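Local coordinates for protein C alpha-dehydrogenase (PDB 4YAC) that probably oxidises a benzylic (C-alpha) alcohol with NAD(+) in the bacterial breakdown of lignin beta-aryl ethers, as a short-chain dehydrogenase/reductase, at residues 79-91 / 129-142. Numbering follows the deposited sequence.
Sequences EQVFGPVDLLCNT and RMIERGQGGHILIT
With CG of Arg-133 trans to the backbone N (chi1 176°) and the chain extended to NE, its guanidinium reaches Asp-86, where NH1 forms a salt bridge with OD1 at 2.9 Å, meeting the carboxylate from above its plane. Pro-84 CG lies over one guanidinium face, Gln-135 CB over the other. Water 1 links NH1 to Val-85 O; water 3 joins NH2 to Asp-86 OD1. Arg-129, also extended, presents NH1 to Glu-79 OE2 (2.9 Å), the carboxylate standing at the guanidinium edge, planes 62° apart; NH1 also pairs with Asp-76. A leucine at Arg-129 would probably leave Glu-79 and Asp-76 without their shared positive mate, weakening the tie between helices 68-81 and 105-133. The Met-130 methyl CE packs 3.4 Å from Asp-86 O. Strands 87-90 and 137-142 run parallel, Leu-140 N bonding to Leu-88 O at 2.7 Å. Leu-140 O accepts hydrogen bonds from both N and ND2 of Asn-90, which reach it from opposite faces of its plane. Thr-142 OG1 donates to Thr-91 OG1 (2.9 Å), which also hydrogen-bonds Gln-22 OE1, beside the NADH-binding Val-18. These are neighbouring central strands of the parallel Rossmann-fold sheet of short-chain dehydrogenases, joined by the crossover through helix 105-133.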
# COMPACT_ATOMS: atom_id res chain seq x y z
N GLU A 79 9.61 22.39 19.01
CA GLU A 79 8.85 22.78 20.19
C GLU A 79 9.55 23.89 20.97
O GLU A 79 8.90 24.77 21.54
CB GLU A 79 8.61 21.57 21.09
CG GLU A 79 7.74 20.51 20.44
CD GLU A 79 7.61 19.25 21.27
OE1 GLU A 79 8.33 19.11 22.29
OE2 GLU A 79 6.78 18.39 20.92
N GLN A 80 10.88 23.85 21.00
CA GLN A 80 11.65 24.86 21.71
C GLN A 80 11.63 26.18 20.97
O GLN A 80 11.57 27.25 21.58
CB GLN A 80 13.10 24.41 21.90
CG GLN A 80 13.29 23.33 22.96
CD GLN A 80 12.69 23.72 24.30
OE1 GLN A 80 12.88 24.84 24.77
NE2 GLN A 80 11.96 22.80 24.91
N VAL A 81 11.66 26.11 19.64
CA VAL A 81 11.76 27.31 18.82
C VAL A 81 10.40 27.99 18.65
O VAL A 81 10.29 29.22 18.77
CB VAL A 81 12.36 26.97 17.44
CG1 VAL A 81 12.27 28.16 16.49
CG2 VAL A 81 13.82 26.54 17.61
N PHE A 82 9.37 27.20 18.37
CA PHE A 82 8.02 27.73 18.12
C PHE A 82 7.01 27.23 19.15
O PHE A 82 6.37 28.02 19.83
CB PHE A 82 7.54 27.35 16.72
CG PHE A 82 8.25 28.05 15.59
CD1 PHE A 82 8.68 29.36 15.71
CD2 PHE A 82 8.48 27.39 14.39
CE1 PHE A 82 9.33 29.99 14.67
CE2 PHE A 82 9.12 28.01 13.35
CZ PHE A 82 9.55 29.31 13.48
N GLY A 83 6.87 25.92 19.24
CA GLY A 83 5.89 25.31 20.13
C GLY A 83 5.45 23.98 19.57
O GLY A 83 5.99 23.53 18.55
N PRO A 84 4.46 23.33 20.21
CA PRO A 84 4.05 21.99 19.75
C PRO A 84 3.55 22.00 18.31
O PRO A 84 2.90 22.96 17.89
CB PRO A 84 2.92 21.62 20.72
CG PRO A 84 3.09 22.52 21.90
CD PRO A 84 3.66 23.79 21.35
N VAL A 85 3.84 20.94 17.57
CA VAL A 85 3.42 20.85 16.18
C VAL A 85 1.91 20.69 16.08
O VAL A 85 1.33 19.81 16.71
CB VAL A 85 4.10 19.66 15.46
CG1 VAL A 85 3.62 19.55 14.02
CG2 VAL A 85 5.61 19.82 15.50
N ASP A 86 1.29 21.56 15.29
CA ASP A 86 -0.15 21.50 15.06
C ASP A 86 -0.45 20.76 13.76
O ASP A 86 -1.42 20.01 13.67
CB ASP A 86 -0.75 22.90 15.00
CG ASP A 86 -0.66 23.63 16.33
OD1 ASP A 86 -1.36 23.21 17.28
OD2 ASP A 86 0.10 24.62 16.42
N LEU A 87 0.39 20.99 12.75
CA LEU A 87 0.22 20.41 11.43
C LEU A 87 1.50 19.70 11.01
O LEU A 87 2.56 20.32 10.94
CB LEU A 87 -0.15 21.49 10.40
CG LEU A 87 -0.16 21.11 8.92
CD1 LEU A 87 -1.16 20.00 8.64
CD2 LEU A 87 -0.46 22.33 8.07
N LEU A 88 1.40 18.41 10.75
CA LEU A 88 2.53 17.63 10.24
C LEU A 88 2.31 17.32 8.76
O LEU A 88 1.29 16.72 8.40
CB LEU A 88 2.70 16.34 11.04
CG LEU A 88 3.73 15.35 10.47
CD1 LEU A 88 5.13 15.93 10.55
CD2 LEU A 88 3.65 14.01 11.20
N CYS A 89 3.26 17.73 7.93
CA CYS A 89 3.18 17.48 6.49
C CYS A 89 4.26 16.49 6.10
O CYS A 89 5.43 16.86 5.97
CB CYS A 89 3.33 18.79 5.69
SG CYS A 89 2.06 20.02 6.02
N ASN A 90 3.87 15.23 5.95
CA ASN A 90 4.78 14.18 5.52
C ASN A 90 4.86 14.18 4.00
O ASN A 90 4.09 13.48 3.34
CB ASN A 90 4.33 12.82 6.03
CG ASN A 90 4.11 12.78 7.53
OD1 ASN A 90 5.05 12.64 8.30
ND2 ASN A 90 2.86 12.89 7.94
N THR A 91 5.79 14.95 3.44
CA THR A 91 5.79 15.21 2.00
C THR A 91 7.09 14.79 1.31
O THR A 91 7.09 14.54 0.11
CB THR A 91 5.52 16.71 1.76
OG1 THR A 91 4.24 17.03 2.33
CG2 THR A 91 5.49 17.06 0.27
N ARG A 129 2.37 12.98 20.57
CA ARG A 129 2.50 14.26 21.26
C ARG A 129 1.22 15.08 21.11
O ARG A 129 0.78 15.74 22.05
CB ARG A 129 3.70 15.04 20.73
CG ARG A 129 5.01 14.28 20.78
CD ARG A 129 6.17 15.17 20.37
NE ARG A 129 7.43 14.44 20.25
CZ ARG A 129 8.63 14.97 20.45
NH1 ARG A 129 8.76 16.25 20.79
NH2 ARG A 129 9.72 14.21 20.31
N MET A 130 0.63 15.03 19.92
CA MET A 130 -0.64 15.71 19.67
C MET A 130 -1.72 15.20 20.61
O MET A 130 -2.44 15.98 21.22
CB MET A 130 -1.09 15.50 18.22
CG MET A 130 -0.33 16.33 17.20
SD MET A 130 -0.81 15.85 15.53
CE MET A 130 0.01 17.11 14.56
N ILE A 131 -1.83 13.88 20.71
CA ILE A 131 -2.85 13.25 21.55
C ILE A 131 -2.63 13.64 23.01
O ILE A 131 -3.58 14.02 23.71
CB ILE A 131 -2.82 11.70 21.39
CG1 ILE A 131 -3.35 11.33 20.01
CG2 ILE A 131 -3.65 11.02 22.47
CD1 ILE A 131 -3.12 9.89 19.62
N GLU A 132 -1.39 13.57 23.46
CA GLU A 132 -1.03 13.88 24.84
C GLU A 132 -1.38 15.32 25.20
O GLU A 132 -1.79 15.61 26.33
CB GLU A 132 0.46 13.61 25.05
CG GLU A 132 1.06 14.19 26.32
CD GLU A 132 2.54 13.87 26.46
OE1 GLU A 132 3.12 13.29 25.51
OE2 GLU A 132 3.13 14.20 27.51
N ARG A 133 -1.22 16.22 24.24
CA ARG A 133 -1.46 17.65 24.46
C ARG A 133 -2.96 17.95 24.52
O ARG A 133 -3.40 18.84 25.25
CB ARG A 133 -0.79 18.46 23.36
CG ARG A 133 -1.04 19.96 23.41
CD ARG A 133 -0.44 20.63 22.19
NE ARG A 133 -0.75 22.05 22.12
CZ ARG A 133 -0.80 22.75 20.99
NH1 ARG A 133 -0.56 22.16 19.83
NH2 ARG A 133 -1.09 24.04 21.03
N GLY A 134 -3.74 17.23 23.73
CA GLY A 134 -5.19 17.31 23.80
C GLY A 134 -5.80 18.54 23.16
O GLY A 134 -6.91 18.93 23.50
N GLN A 135 -5.07 19.16 22.22
CA GLN A 135 -5.57 20.34 21.52
C GLN A 135 -5.80 20.06 20.04
O GLN A 135 -5.86 20.99 19.23
CB GLN A 135 -4.59 21.51 21.67
CG GLN A 135 -4.33 21.95 23.10
CD GLN A 135 -5.57 22.52 23.78
OE1 GLN A 135 -6.57 22.80 23.13
NE2 GLN A 135 -5.49 22.69 25.09
N GLY A 136 -5.92 18.79 19.69
CA GLY A 136 -6.14 18.42 18.31
C GLY A 136 -4.90 18.61 17.46
O GLY A 136 -3.79 18.77 17.98
N GLY A 137 -5.09 18.60 16.15
CA GLY A 137 -3.98 18.70 15.22
C GLY A 137 -4.40 18.26 13.84
O GLY A 137 -5.58 18.05 13.57
N HIS A 138 -3.43 18.14 12.95
CA HIS A 138 -3.70 17.69 11.60
C HIS A 138 -2.49 16.98 11.02
O HIS A 138 -1.35 17.39 11.27
CB HIS A 138 -4.10 18.86 10.72
CG HIS A 138 -4.83 18.47 9.48
ND1 HIS A 138 -6.21 18.42 9.40
CD2 HIS A 138 -4.38 18.08 8.26
CE1 HIS A 138 -6.57 18.03 8.19
NE2 HIS A 138 -5.48 17.82 7.48
N ILE A 139 -2.74 15.92 10.26
CA ILE A 139 -1.68 15.15 9.63
C ILE A 139 -1.92 15.06 8.14
O ILE A 139 -2.96 14.57 7.70
CB ILE A 139 -1.57 13.74 10.23
CG1 ILE A 139 -1.27 13.82 11.73
CG2 ILE A 139 -0.47 12.94 9.54
CD1 ILE A 139 -1.49 12.52 12.48
N LEU A 140 -0.96 15.54 7.36
CA LEU A 140 -0.97 15.41 5.91
C LEU A 140 0.05 14.38 5.50
O LEU A 140 1.19 14.40 5.97
CB LEU A 140 -0.66 16.75 5.23
CG LEU A 140 -0.36 16.70 3.72
CD1 LEU A 140 -1.62 16.43 2.91
CD2 LEU A 140 0.31 17.99 3.27
N ILE A 141 -0.37 13.48 4.63
CA ILE A 141 0.53 12.55 3.96
C ILE A 141 0.44 12.84 2.47
O ILE A 141 -0.65 12.85 1.89
CB ILE A 141 0.17 11.08 4.26
CG1 ILE A 141 0.56 10.74 5.69
CG2 ILE A 141 0.90 10.14 3.29
CD1 ILE A 141 0.01 9.41 6.19
N THR A 142 1.59 13.12 1.86
CA THR A 142 1.67 13.31 0.42
C THR A 142 2.13 12.01 -0.22
O THR A 142 3.29 11.62 -0.08
CB THR A 142 2.64 14.44 0.04
OG1 THR A 142 2.25 15.65 0.72
CG2 THR A 142 2.63 14.69 -1.47
O HOH W 1 -0.21 19.61 18.98
O HOH W 2 -3.51 21.80 17.11
O HOH W 3 -2.00 25.27 18.87